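PDB 6NZS: dextranase from Pseudarthrobacter oxydans, which catalyses the endohydrolysis of alpha-1,6-glucosidic linkages in dextran, as a glycoside hydrolase of family 49. Local coordinates for residues D38-Q43 with D48-A53; W87-Y92 with G331-E336; I135-S140 with Y144-E149. All blocks are in the same frame, centred on the assembly; numbering follows the deposited sequence.

Contact 1. Residues D38-Q43 with D48-A53; sequences DLQVAQ and DKAYDA
Gln40 and Asp52 face each other across two antiparallel strands and send their side chains the same way, side by side. The Gln40 side chain can be followed outward. Gln40 CB comes against the partner backbone, 3.5 Å from Tyr51 O. CG stands anti to the carbonyl carbon (chi1 -70°), and this carries it alongside the Asp52 carboxylate, where Gln40 CG is 3.4 Å from Asp52 OD1. From there the chain runs extended to the amide. OE1 rests near the methyl group of Ala50. Gln40 NE2 donates a hydrogen bond to Asp52 OD1, at 3.0 Å and fairly straight. The oxygen lies nearly in the amide plane, but the amide meets it from above the carboxylate plane; the two flat groups are turned 69° apart. A water also donates to Asp52 OD1 and to Leu39 O. Asp52 OD2 is held by the backbone N of Thr3, so both carboxylate oxygens are engaged.

The two strands form a beta hairpin within the N-terminal Ig-like domain. Val41 and Tyr51 are a hydrogen-bonded pair: Val41 N donates to Tyr51 O at 2.8 Å, and Tyr51 N to Val41 O at 2.7 Å. Gln40 and Asp52 are the non-hydrogen-bonded pair next to it. Farther along, Ala53 N donates to Leu39 O, and a water bridges Leu39 N and Ala53 O.

Leu39, Val41 and Ala53 lie on the other face of the hairpin. Leu39 CD2 touches Ala53 CB at 3.7 Å. Val98 of strand 96-102 packs against both Leu39 and Val41. Toward the turn, Ala42 CB comes within 3.3 Å of Lys49 O, and a water links Gln43 N to the same carbonyl.

Contact 2. Residues W87-Y92 with G331-E336; sequences WSSFEY and GVTVAE
Trp87 packs against Thr333 and Ala335 in van der Waals contact. The methyl carbon Thr333 CG2 lies 3.8 Å from Trp87 NE1 and almost as near to CE2. It approaches the indole obliquely, and the two side chains run past one another, antiparallel. Farther out on the six-membered ring, Trp87 CH2 makes an apolar contact with Ala335 CB at 4.0 Å. The indole is thus met at two places by two residues of the same strand.

The polar part runs through one water. Trp87 NE1 donates to it at 2.9 Å, and the water sits in the indole plane at the ring edge. The same water donates to Thr333 OG1, also at 2.9 Å. It is hydrogen-bonded to Ser89 OG at 2.7 Å as well. The two hydroxyls are 4.4 Å apart from Ser89 OG to Thr333 OG1, so the water takes the place of a direct bond. It gives the buried indole N-H an acceptor. No direct hydrogen bond joins the two segments.

Aromatic neighbours complete the setting of the indole. Tyr56 and Phe189 both meet its ring, with planes inclined by about 25° and 35°.

The strand axes are 11.0 Å apart and run nearly antiparallel, at 160°, so side chains and water span the distance between them. Residues 87-92 belong to the Ig-like domain. Residues 331-336 lie in a parallel beta-solenoid, where Thr333 and Ala335 also pack on strand 351-361. This is the buried interface between the N-terminal Ig-like beta-sandwich and the right-handed parallel beta-helix, the two-domain build of family 49 enzymes.

Contact 3. Residues I135-S140 with Y144-E149; sequences IKVPYS and YRFSVE
Strands 135-137 and 144-149 run roughly antiparallel, at 155°, with their axes 10.6 Å apart. No hydrogen bond joins them directly. Residues 138-140 lead away from the first strand, and the backbones draw closer toward the turn.

Tyr144 carries the largest share of the contact. Its CG is anti to the carbonyl carbon (chi1 -73°), which directs the ring toward residues 137-140. Pro138 O lies at the ring edge, near its plane, 3.2 Å from Tyr144 CE1. Ser140 CB comes obliquely to the ring, 3.7 Å from Tyr144 CE1. Pro138 crosses the tyrosine at about a right angle, with Pro138 CG 3.8 Å from Tyr144 OH. A water in the ring plane joins that hydroxyl to Tyr139 O. A leucine in place of Tyr144 would probably leave this water without its hydroxyl partner and open a gap beside Pro138 and Ser140.

Val137 divides its two methyl groups between aromatic rings. Val137 CG1 meets Tyr144 CD1 at 4.0 Å, and Val137 CG2 reaches Phe146 CZ at 3.7 Å, obliquely to the ring. Ile135 and Val148 meet tip to tip, with Ile135 CD1 4.0 Å from Val148 CG2.

The packing belongs to the interior of the Ig-like beta-sandwich. Strand 132-137 pairs with strand 96-102, while strand 144-150 pairs with strands 114-117 and 176-192. Phe123 stands edge-to-face with both Tyr144 and Phe146, and Ile116 of strand 114-117 packs on Ile135 and Phe146.

In the fold
Contacts 1 and 3 lie wholly within the N-terminal Ig-like domain, with centres about 14 Å apart. Contact 2 joins that domain to the beta-solenoid, with its centre about 17 Å from contact 1 and 13 Å from contact 3. Along the chain contact 1 closes first, and contact 3 is nested inside the long loop closed by contact 2. Strand 84-92 is the common element. It pairs with strand 51-58 of the hairpin, and its Phe90 packs on Val41. At its end, the Tyr92 hydroxyl bonds to Pro138 O. One strand therefore touches both contacts within the domain while facing the solenoid.

Contact 1. Residues D38-Q43 with D48-A53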
ATOM      1  N   ASP A  38       6.919  22.012   2.829  1.00 10.24           N
ATOM      2  CA  ASP A  38       6.868  22.665   1.529  1.00 10.69           C
ATOM      3  C   ASP A  38       7.946  22.060   0.646  1.00 11.04           C
ATOM      4  O   ASP A  38       9.035  21.736   1.124  1.00 13.01           O
ATOM      5  CB  ASP A  38       7.115  24.173   1.646  1.00 11.79           C
ATOM      6  CG  ASP A  38       5.961  24.900   2.305  1.00 14.49           C
ATOM      7  OD1 ASP A  38       4.805  24.634   1.933  1.00 13.33           O
ATOM      8  OD2 ASP A  38       6.217  25.749   3.193  1.00 17.76           O
ATOM      9  N   LEU A  39       7.646  21.915  -0.644  1.00  9.24           N
ATOM     10  CA  LEU A  39       8.567  21.280  -1.579  1.00 11.01           C
ATOM     11  C   LEU A  39       8.733  22.128  -2.836  1.00 12.16           C
ATOM     12  O   LEU A  39       7.755  22.652  -3.378  1.00 12.17           O
ATOM     13  CB  LEU A  39       8.047  19.887  -1.948  1.00 11.45           C
ATOM     14  CG  LEU A  39       8.980  18.970  -2.733  1.00 11.98           C
ATOM     15  CD1 LEU A  39       8.783  17.521  -2.303  1.00 13.28           C
ATOM     16  CD2 LEU A  39       8.701  19.091  -4.204  1.00 14.55           C
ATOM     17  N   GLN A  40       9.982  22.259  -3.298  1.00 11.75           N
ATOM     18  CA  GLN A  40      10.299  22.859  -4.589  1.00 13.24           C
ATOM     19  C   GLN A  40      11.275  21.948  -5.319  1.00 12.38           C
ATOM     20  O   GLN A  40      12.017  21.188  -4.693  1.00 12.33           O
ATOM     21  CB  GLN A  40      10.918  24.253  -4.438  1.00 16.28           C
ATOM     22  CG  GLN A  40       9.951  25.317  -3.951  1.00 20.94           C
ATOM     23  CD  GLN A  40      10.623  26.662  -3.761  1.00 25.57           C
ATOM     24  OE1 GLN A  40      11.850  26.759  -3.779  1.00 32.85           O
ATOM     25  NE2 GLN A  40       9.822  27.708  -3.583  1.00 32.81           N
ATOM     26  N   VAL A  41      11.252  22.011  -6.655  1.00 12.17           N
ATOM     27  CA  VAL A  41      12.045  21.124  -7.502  1.00 12.18           C
ATOM     28  C   VAL A  41      12.732  21.944  -8.583  1.00 12.79           C
ATOM     29  O   VAL A  41      12.103  22.794  -9.223  1.00 13.41           O
ATOM     30  CB  VAL A  41      11.181  20.037  -8.181  1.00 15.17           C
ATOM     31  CG1 VAL A  41      12.063  18.962  -8.820  1.00 12.85           C
ATOM     32  CG2 VAL A  41      10.200  19.417  -7.223  1.00 19.35           C
ATOM     33  N   ALA A  42      14.004  21.645  -8.824  1.00 11.21           N
ATOM     34  CA  ALA A  42      14.761  22.272  -9.898  1.00 13.16           C
ATOM     35  C   ALA A  42      15.520  21.199 -10.656  1.00 14.08           C
ATOM     36  O   ALA A  42      15.987  20.225 -10.068  1.00 13.37           O
ATOM     37  CB  ALA A  42      15.779  23.256  -9.330  1.00 14.91           C
ATOM     38  N   GLN A  43      15.658  21.385 -11.969  1.00 13.62           N
ATOM     39  CA  GLN A  43      16.565  20.533 -12.725  1.00 15.22           C
ATOM     40  C   GLN A  43      17.963  20.677 -12.145  1.00 16.70           C
ATOM     41  O   GLN A  43      18.374  21.771 -11.750  1.00 16.49           O
ATOM     42  CB  GLN A  43      16.561  20.953 -14.195  1.00 16.89           C
ATOM     43  CG  GLN A  43      17.081  19.896 -15.146  1.00 21.88           C
ATOM     44  CD  GLN A  43      16.785  20.228 -16.594  1.00 20.30           C
ATOM     45  OE1 GLN A  43      15.693  19.946 -17.097  1.00 21.72           O
ATOM     46  NE2 GLN A  43      17.758  20.817 -17.278  1.00 19.86           N
ATOM     47  N   ASP A  48      19.074  27.225  -9.626  1.00 21.54           N
ATOM     48  CA  ASP A  48      18.469  28.513  -9.313  1.00 24.13           C
ATOM     49  C   ASP A  48      17.017  28.617  -9.762  1.00 25.93           C
ATOM     50  O   ASP A  48      16.331  29.563  -9.359  1.00 29.47           O
ATOM     51  CB  ASP A  48      19.273  29.626  -9.986  1.00 27.39           C
ATOM     52  CG  ASP A  48      19.363  29.447 -11.490  1.00 30.13           C
ATOM     53  OD1 ASP A  48      19.688  28.327 -11.945  1.00 29.27           O
ATOM     54  OD2 ASP A  48      19.104  30.424 -12.222  1.00 35.41           O
ATOM     55  N   LYS A  49      16.539  27.691 -10.589  1.00 23.47           N
ATOM     56  CA  LYS A  49      15.181  27.723 -11.127  1.00 23.25           C
ATOM     57  C   LYS A  49      14.384  26.604 -10.458  1.00 19.61           C
ATOM     58  O   LYS A  49      14.157  25.540 -11.036  1.00 20.54           O
ATOM     59  CB  LYS A  49      15.207  27.561 -12.647  1.00 25.70           C
ATOM     60  CG  LYS A  49      15.987  28.647 -13.373  1.00 30.83           C
ATOM     61  CD  LYS A  49      15.741  28.586 -14.871  1.00 33.73           C
ATOM     62  CE  LYS A  49      16.150  29.886 -15.547  1.00 42.07           C
ATOM     63  NZ  LYS A  49      15.312  30.168 -16.748  1.00 47.19           N
ATOM     64  N   ALA A  50      13.955  26.861  -9.225  1.00 20.50           N
ATOM     65  CA  ALA A  50      13.197  25.894  -8.443  1.00 17.99           C
ATOM     66  C   ALA A  50      11.714  26.232  -8.517  1.00 20.01           C
ATOM     67  O   ALA A  50      11.326  27.395  -8.359  1.00 24.10           O
ATOM     68  CB  ALA A  50      13.663  25.880  -6.988  1.00 21.83           C
ATOM     69  N   TYR A  51      10.896  25.211  -8.749  1.00 13.48           N
ATOM     70  CA  TYR A  51       9.465  25.371  -8.960  1.00 12.79           C
ATOM     71  C   TYR A  51       8.697  24.708  -7.825  1.00 14.29           C
ATOM     72  O   TYR A  51       9.066  23.623  -7.370  1.00 15.62           O
ATOM     73  CB  TYR A  51       9.055  24.725 -10.279  1.00 13.92           C
ATOM     74  CG  TYR A  51       9.681  25.379 -11.483  1.00 18.19           C
ATOM     75  CD1 TYR A  51       9.071  26.466 -12.086  1.00 18.53           C
ATOM     76  CD2 TYR A  51      10.883  24.914 -12.009  1.00 18.89           C
ATOM     77  CE1 TYR A  51       9.634  27.073 -13.198  1.00 21.86           C
ATOM     78  CE2 TYR A  51      11.455  25.517 -13.122  1.00 21.32           C
ATOM     79  CZ  TYR A  51      10.822  26.593 -13.706  1.00 23.20           C
ATOM     80  OH  TYR A  51      11.385  27.199 -14.812  1.00 28.43           O
ATOM     81  N   ASP A  52       7.631  25.364  -7.375  1.00 12.88           N
ATOM     82  CA  ASP A  52       6.788  24.795  -6.331  1.00 12.58           C
ATOM     83  C   ASP A  52       6.027  23.584  -6.847  1.00 11.99           C
ATOM     84  O   ASP A  52       5.557  23.567  -7.987  1.00 12.91           O
ATOM     85  CB  ASP A  52       5.785  25.844  -5.870  1.00 13.79           C
ATOM     86  CG  ASP A  52       6.459  27.053  -5.279  1.00 15.97           C
ATOM     87  OD1 ASP A  52       6.984  26.941  -4.153  1.00 15.85           O
ATOM     88  OD2 ASP A  52       6.478  28.108  -5.946  1.00 18.48           O
ATOM     89  N   ALA A  53       5.911  22.563  -5.997  1.00 11.09           N
ATOM     90  CA  ALA A  53       5.079  21.398  -6.270  1.00 11.11           C
ATOM     91  C   ALA A  53       4.160  21.215  -5.078  1.00  9.97           C
ATOM     92  O   ALA A  53       4.621  21.237  -3.935  1.00 12.95           O
ATOM     93  CB  ALA A  53       5.929  20.137  -6.451  1.00 12.35           C
TER
HETATM   94  O   HOH W   1       4.911  21.875  -1.383  1.00 13.01           O
HETATM   95  O   HOH W   2       6.509  24.965  -2.357  1.00 17.88           O
HETATM   96  O   HOH W   3      14.729  23.834 -13.235  1.00 23.39           O

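Contact 2. Residues W87-Y92 with G331-E336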
ATOM      1  N   TRP A  87       2.076  14.143   0.962  1.00  8.49           N
ATOM      2  CA  TRP A  87       2.781  13.615  -0.203  1.00  8.15           C
ATOM      3  C   TRP A  87       2.766  14.645  -1.317  1.00  9.08           C
ATOM      4  O   TRP A  87       1.809  15.410  -1.462  1.00  9.91           O
ATOM      5  CB  TRP A  87       2.207  12.280  -0.698  1.00  9.77           C
ATOM      6  CG  TRP A  87       0.922  12.396  -1.489  1.00  8.97           C
ATOM      7  CD1 TRP A  87       0.796  12.424  -2.849  1.00  9.39           C
ATOM      8  CD2 TRP A  87      -0.407  12.503  -0.956  1.00  9.10           C
ATOM      9  NE1 TRP A  87      -0.532  12.543  -3.198  1.00  9.39           N
ATOM     10  CE2 TRP A  87      -1.287  12.594  -2.052  1.00  8.64           C
ATOM     11  CE3 TRP A  87      -0.936  12.538   0.345  1.00  9.77           C
ATOM     12  CZ2 TRP A  87      -2.669  12.711  -1.892  1.00 10.63           C
ATOM     13  CZ3 TRP A  87      -2.307  12.663   0.498  1.00  9.68           C
ATOM     14  CH2 TRP A  87      -3.156  12.753  -0.610  1.00 10.27           C
ATOM     15  N   SER A  88       3.847  14.659  -2.096  1.00  9.25           N
ATOM     16  CA  SER A  88       3.977  15.557  -3.231  1.00  9.44           C
ATOM     17  C   SER A  88       4.377  14.741  -4.444  1.00  8.84           C
ATOM     18  O   SER A  88       5.337  13.963  -4.377  1.00  9.97           O
ATOM     19  CB  SER A  88       5.047  16.621  -2.951  1.00 10.02           C
ATOM     20  OG  SER A  88       5.172  17.512  -4.047  1.00 11.28           O
ATOM     21  N   SER A  89       3.645  14.919  -5.541  1.00  8.73           N
ATOM     22  CA  SER A  89       3.975  14.320  -6.827  1.00  8.67           C
ATOM     23  C   SER A  89       4.470  15.384  -7.799  1.00  9.72           C
ATOM     24  O   SER A  89       4.038  16.540  -7.773  1.00 10.22           O
ATOM     25  CB  SER A  89       2.747  13.649  -7.452  1.00  8.94           C
ATOM     26  OG  SER A  89       2.425  12.461  -6.743  1.00 10.16           O
ATOM     27  N   PHE A  90       5.391  14.976  -8.660  1.00  8.90           N
ATOM     28  CA  PHE A  90       5.769  15.793  -9.801  1.00  9.92           C
ATOM     29  C   PHE A  90       6.248  14.852 -10.889  1.00 10.53           C
ATOM     30  O   PHE A  90       6.549  13.686 -10.627  1.00  9.89           O
ATOM     31  CB  PHE A  90       6.825  16.859  -9.445  1.00 10.32           C
ATOM     32  CG  PHE A  90       8.113  16.296  -8.884  1.00 10.06           C
ATOM     33  CD1 PHE A  90       9.134  15.874  -9.732  1.00 10.93           C
ATOM     34  CD2 PHE A  90       8.313  16.222  -7.513  1.00 10.96           C
ATOM     35  CE1 PHE A  90      10.323  15.365  -9.217  1.00 11.31           C
ATOM     36  CE2 PHE A  90       9.496  15.722  -6.994  1.00 10.46           C
ATOM     37  CZ  PHE A  90      10.504  15.293  -7.838  1.00 10.35           C
ATOM     38  N   GLU A  91       6.287  15.355 -12.121  1.00 10.24           N
ATOM     39  CA  GLU A  91       6.870  14.619 -13.235  1.00  9.77           C
ATOM     40  C   GLU A  91       8.262  15.151 -13.522  1.00 10.61           C
ATOM     41  O   GLU A  91       8.493  16.366 -13.486  1.00 11.10           O
ATOM     42  CB  GLU A  91       6.038  14.764 -14.508  1.00 10.63           C
ATOM     43  CG  GLU A  91       4.626  14.250 -14.395  1.00 12.94           C
ATOM     44  CD  GLU A  91       3.921  14.277 -15.739  1.00 16.81           C
ATOM     45  OE1 GLU A  91       3.118  15.200 -15.967  1.00 22.02           O
ATOM     46  OE2 GLU A  91       4.198  13.388 -16.571  1.00 18.15           O
ATOM     47  N   TYR A  92       9.186  14.243 -13.830  1.00 10.37           N
ATOM     48  CA  TYR A  92      10.538  14.664 -14.165  1.00  9.69           C
ATOM     49  C   TYR A  92      11.115  13.736 -15.228  1.00  9.36           C
ATOM     50  O   TYR A  92      10.701  12.580 -15.364  1.00 10.12           O
ATOM     51  CB  TYR A  92      11.442  14.811 -12.926  1.00  9.23           C
ATOM     52  CG  TYR A  92      11.987  13.516 -12.354  1.00  8.75           C
ATOM     53  CD1 TYR A  92      11.173  12.402 -12.177  1.00  9.04           C
ATOM     54  CD2 TYR A  92      13.312  13.423 -11.949  1.00 10.00           C
ATOM     55  CE1 TYR A  92      11.675  11.214 -11.646  1.00  9.82           C
ATOM     56  CE2 TYR A  92      13.822  12.238 -11.407  1.00  9.96           C
ATOM     57  CZ  TYR A  92      12.996  11.140 -11.262  1.00  9.44           C
ATOM     58  OH  TYR A  92      13.498   9.970 -10.756  1.00 10.16           O
ATOM     59  N   GLY A 331      -0.198   5.376 -12.750  1.00  9.21           N
ATOM     60  CA  GLY A 331      -0.041   6.779 -12.415  1.00  9.59           C
ATOM     61  C   GLY A 331      -0.780   7.256 -11.183  1.00  8.66           C
ATOM     62  O   GLY A 331      -0.234   8.027 -10.389  1.00 10.31           O
ATOM     63  N   VAL A 332      -2.021   6.795 -11.015  1.00  8.46           N
ATOM     64  CA  VAL A 332      -2.937   7.410 -10.058  1.00  9.30           C
ATOM     65  C   VAL A 332      -2.484   7.190  -8.620  1.00  9.36           C
ATOM     66  O   VAL A 332      -1.845   6.181  -8.276  1.00  9.28           O
ATOM     67  CB  VAL A 332      -4.383   6.917 -10.264  1.00  8.83           C
ATOM     68  CG1 VAL A 332      -4.882   7.283 -11.659  1.00 11.59           C
ATOM     69  CG2 VAL A 332      -4.473   5.424 -10.053  1.00 11.68           C
ATOM     70  N   THR A 333      -2.855   8.140  -7.766  1.00  8.57           N
ATOM     71  CA  THR A 333      -2.721   8.035  -6.318  1.00  8.91           C
ATOM     72  C   THR A 333      -4.124   7.849  -5.772  1.00  9.46           C
ATOM     73  O   THR A 333      -4.988   8.704  -5.991  1.00 10.76           O
ATOM     74  CB  THR A 333      -2.119   9.316  -5.738  1.00  9.26           C
ATOM     75  OG1 THR A 333      -0.804   9.509  -6.269  1.00  8.79           O
ATOM     76  CG2 THR A 333      -2.010   9.250  -4.215  1.00  9.97           C
ATOM     77  N   VAL A 334      -4.342   6.743  -5.070  1.00  9.59           N
ATOM     78  CA  VAL A 334      -5.603   6.454  -4.394  1.00  9.97           C
ATOM     79  C   VAL A 334      -5.432   6.840  -2.930  1.00 10.40           C
ATOM     80  O   VAL A 334      -4.593   6.266  -2.224  1.00 10.43           O
ATOM     81  CB  VAL A 334      -5.977   4.969  -4.543  1.00 10.62           C
ATOM     82  CG1 VAL A 334      -7.205   4.632  -3.693  1.00 14.12           C
ATOM     83  CG2 VAL A 334      -6.220   4.649  -6.016  1.00 11.91           C
ATOM     84  N   ALA A 335      -6.203   7.823  -2.468  1.00 10.39           N
ATOM     85  CA  ALA A 335      -6.058   8.367  -1.125  1.00 10.37           C
ATOM     86  C   ALA A 335      -7.298   8.090  -0.290  1.00 12.43           C
ATOM     87  O   ALA A 335      -8.422   8.110  -0.800  1.00 11.61           O
ATOM     88  CB  ALA A 335      -5.832   9.878  -1.179  1.00 11.31           C
ATOM     89  N   GLU A 336      -7.078   7.854   1.002  1.00 11.99           N
ATOM     90  CA  GLU A 336      -8.145   7.775   1.995  1.00 12.15           C
ATOM     91  C   GLU A 336      -9.311   6.857   1.612  1.00 12.00           C
ATOM     92  O   GLU A 336     -10.472   7.281   1.604  1.00 13.15           O
ATOM     93  CB  GLU A 336      -8.645   9.165   2.360  1.00 14.91           C
ATOM     94  CG  GLU A 336      -8.298   9.578   3.762  1.00 17.31           C
ATOM     95  CD  GLU A 336      -8.597  11.034   4.034  1.00 12.10           C
ATOM     96  OE1 GLU A 336      -7.656  11.852   4.043  1.00 14.18           O
ATOM     97  OE2 GLU A 336      -9.775  11.348   4.259  1.00 14.50           O
TER
HETATM   98  O   HOH W   4      -0.203  12.289  -6.042  1.00  9.70           O

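Contact 3. Residues I135-S140 with Y144-E149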
ATOM      1  N   ILE A 135      17.690  17.503  -1.743  1.00 11.28           N
ATOM      2  CA  ILE A 135      17.885  16.088  -2.055  1.00 11.02           C
ATOM      3  C   ILE A 135      18.018  15.941  -3.564  1.00 11.21           C
ATOM      4  O   ILE A 135      17.158  16.419  -4.315  1.00 12.25           O
ATOM      5  CB  ILE A 135      16.693  15.247  -1.562  1.00 11.35           C
ATOM      6  CG1 ILE A 135      16.494  15.437  -0.062  1.00 13.75           C
ATOM      7  CG2 ILE A 135      16.884  13.771  -1.902  1.00 12.45           C
ATOM      8  CD1 ILE A 135      15.104  15.040   0.397  1.00 13.32           C
ATOM      9  N   LYS A 136      19.067  15.252  -4.013  1.00 11.85           N
ATOM     10  CA  LYS A 136      19.248  15.012  -5.443  1.00 11.09           C
ATOM     11  C   LYS A 136      18.569  13.699  -5.800  1.00 10.76           C
ATOM     12  O   LYS A 136      18.986  12.632  -5.340  1.00 12.69           O
ATOM     13  CB  LYS A 136      20.722  14.972  -5.824  1.00 13.12           C
ATOM     14  CG  LYS A 136      20.909  14.877  -7.333  1.00 15.76           C
ATOM     15  CD  LYS A 136      22.380  14.798  -7.689  1.00 23.53           C
ATOM     16  CE  LYS A 136      22.857  16.085  -8.319  1.00 32.08           C
ATOM     17  NZ  LYS A 136      23.558  15.793  -9.593  1.00 36.00           N
ATOM     18  N   VAL A 137      17.517  13.774  -6.609  1.00 10.94           N
ATOM     19  CA  VAL A 137      16.789  12.589  -7.055  1.00  9.97           C
ATOM     20  C   VAL A 137      17.225  12.297  -8.490  1.00 10.37           C
ATOM     21  O   VAL A 137      16.918  13.093  -9.393  1.00 11.35           O
ATOM     22  CB  VAL A 137      15.269  12.783  -6.964  1.00 10.58           C
ATOM     23  CG1 VAL A 137      14.555  11.507  -7.373  1.00 12.00           C
ATOM     24  CG2 VAL A 137      14.861  13.184  -5.538  1.00 12.23           C
ATOM     25  N   PRO A 138      17.954  11.220  -8.740  1.00  9.92           N
ATOM     26  CA  PRO A 138      18.340  10.907 -10.115  1.00 11.00           C
ATOM     27  C   PRO A 138      17.123  10.473 -10.908  1.00 11.33           C
ATOM     28  O   PRO A 138      16.163   9.911 -10.366  1.00 10.71           O
ATOM     29  CB  PRO A 138      19.329   9.749  -9.949  1.00 12.90           C
ATOM     30  CG  PRO A 138      18.930   9.092  -8.672  1.00 16.06           C
ATOM     31  CD  PRO A 138      18.348  10.161  -7.793  1.00 12.38           C
ATOM     32  N   TYR A 139      17.170  10.743 -12.207  1.00 11.68           N
ATOM     33  CA  TYR A 139      16.130  10.244 -13.088  1.00 10.73           C
ATOM     34  C   TYR A 139      16.247   8.733 -13.256  1.00 13.19           C
ATOM     35  O   TYR A 139      17.340   8.188 -13.426  1.00 13.78           O
ATOM     36  CB  TYR A 139      16.177  10.936 -14.455  1.00 11.47           C
ATOM     37  CG  TYR A 139      15.146  10.328 -15.373  1.00 11.57           C
ATOM     38  CD1 TYR A 139      13.794  10.553 -15.163  1.00 10.89           C
ATOM     39  CD2 TYR A 139      15.520   9.482 -16.410  1.00 12.19           C
ATOM     40  CE1 TYR A 139      12.841   9.972 -15.971  1.00 11.40           C
ATOM     41  CE2 TYR A 139      14.570   8.897 -17.229  1.00 11.10           C
ATOM     42  CZ  TYR A 139      13.236   9.146 -17.009  1.00 11.04           C
ATOM     43  OH  TYR A 139      12.284   8.555 -17.815  1.00 13.09           O
ATOM     44  N   SER A 140      15.106   8.061 -13.178  1.00 11.88           N
ATOM     45  CA  SER A 140      14.953   6.659 -13.531  1.00 12.69           C
ATOM     46  C   SER A 140      13.657   6.546 -14.312  1.00 12.43           C
ATOM     47  O   SER A 140      12.694   7.260 -14.026  1.00 12.36           O
ATOM     48  CB  SER A 140      14.818   5.779 -12.274  1.00 13.17           C
ATOM     49  OG  SER A 140      14.417   4.462 -12.617  1.00 14.40           O
ATOM     50  N   TYR A 144      10.964   7.414  -8.527  1.00 10.37           N
ATOM     51  CA  TYR A 144      11.223   7.016  -7.150  1.00  9.95           C
ATOM     52  C   TYR A 144      10.076   7.489  -6.275  1.00 10.23           C
ATOM     53  O   TYR A 144       9.617   8.624  -6.411  1.00 10.15           O
ATOM     54  CB  TYR A 144      12.506   7.682  -6.629  1.00 10.85           C
ATOM     55  CG  TYR A 144      13.791   7.123  -7.180  1.00  9.65           C
ATOM     56  CD1 TYR A 144      14.355   7.640  -8.348  1.00 10.98           C
ATOM     57  CD2 TYR A 144      14.453   6.077  -6.540  1.00 11.72           C
ATOM     58  CE1 TYR A 144      15.539   7.130  -8.856  1.00 11.72           C
ATOM     59  CE2 TYR A 144      15.646   5.561  -7.055  1.00 15.99           C
ATOM     60  CZ  TYR A 144      16.177   6.096  -8.214  1.00 15.02           C
ATOM     61  OH  TYR A 144      17.358   5.604  -8.746  1.00 19.02           O
ATOM     62  N   ARG A 145       9.620   6.618  -5.377  1.00  8.23           N
ATOM     63  CA  ARG A 145       8.644   6.972  -4.349  1.00  7.52           C
ATOM     64  C   ARG A 145       9.302   6.716  -3.000  1.00  8.78           C
ATOM     65  O   ARG A 145       9.735   5.590  -2.726  1.00  9.71           O
ATOM     66  CB  ARG A 145       7.379   6.119  -4.509  1.00  8.98           C
ATOM     67  CG  ARG A 145       6.567   6.447  -5.786  1.00  9.80           C
ATOM     68  CD  ARG A 145       6.108   5.196  -6.551  1.00 11.10           C
ATOM     69  NE  ARG A 145       7.238   4.400  -7.040  1.00 10.99           N
ATOM     70  CZ  ARG A 145       7.964   4.690  -8.115  1.00 12.17           C
ATOM     71  NH1 ARG A 145       7.698   5.767  -8.844  1.00 14.78           N
ATOM     72  NH2 ARG A 145       8.974   3.900  -8.460  1.00 12.58           N
ATOM     73  N   PHE A 146       9.414   7.754  -2.172  1.00  7.38           N
ATOM     74  CA  PHE A 146      10.217   7.625  -0.962  1.00  8.89           C
ATOM     75  C   PHE A 146       9.722   8.574   0.118  1.00  8.07           C
ATOM     76  O   PHE A 146       8.980   9.525  -0.148  1.00  9.33           O
ATOM     77  CB  PHE A 146      11.718   7.844  -1.251  1.00  9.10           C
ATOM     78  CG  PHE A 146      12.054   9.197  -1.829  1.00  9.69           C
ATOM     79  CD1 PHE A 146      11.904   9.448  -3.182  1.00 10.42           C
ATOM     80  CD2 PHE A 146      12.550  10.207  -1.010  1.00 10.19           C
ATOM     81  CE1 PHE A 146      12.226  10.688  -3.703  1.00 10.46           C
ATOM     82  CE2 PHE A 146      12.874  11.446  -1.512  1.00 10.67           C
ATOM     83  CZ  PHE A 146      12.723  11.687  -2.867  1.00  9.67           C
ATOM     84  N   SER A 147      10.171   8.305   1.343  1.00  7.77           N
ATOM     85  CA  SER A 147       9.796   9.049   2.534  1.00  6.83           C
ATOM     86  C   SER A 147      10.959   9.934   2.973  1.00  9.23           C
ATOM     87  O   SER A 147      12.120   9.500   2.974  1.00  9.36           O
ATOM     88  CB  SER A 147       9.478   8.043   3.645  1.00  8.13           C
ATOM     89  OG  SER A 147       9.281   8.703   4.881  1.00  9.00           O
ATOM     90  N   VAL A 148      10.637  11.172   3.351  1.00  8.25           N
ATOM     91  CA  VAL A 148      11.599  12.156   3.846  1.00  9.21           C
ATOM     92  C   VAL A 148      11.318  12.377   5.330  1.00  8.20           C
ATOM     93  O   VAL A 148      10.212  12.788   5.706  1.00  9.40           O
ATOM     94  CB  VAL A 148      11.489  13.471   3.057  1.00  9.18           C
ATOM     95  CG1 VAL A 148      12.437  14.522   3.613  1.00 10.81           C
ATOM     96  CG2 VAL A 148      11.756  13.222   1.572  1.00 11.10           C
ATOM     97  N   GLU A 149      12.308  12.092   6.178  1.00  9.01           N
ATOM     98  CA  GLU A 149      12.078  11.923   7.619  1.00  7.69           C
ATOM     99  C   GLU A 149      12.956  12.887   8.417  1.00  9.55           C
ATOM    100  O   GLU A 149      14.140  12.619   8.657  1.00 10.31           O
ATOM    101  CB  GLU A 149      12.302  10.461   8.008  1.00  9.40           C
ATOM    102  CG  GLU A 149      11.602   9.518   7.024  1.00  8.54           C
ATOM    103  CD  GLU A 149      11.334   8.119   7.538  1.00  9.41           C
ATOM    104  OE1 GLU A 149      11.845   7.736   8.618  1.00 10.87           O
ATOM    105  OE2 GLU A 149      10.585   7.405   6.848  1.00  9.82           O
TER
HETATM  106  O   HOH W   5      18.442   6.271 -11.138  1.00 22.67           O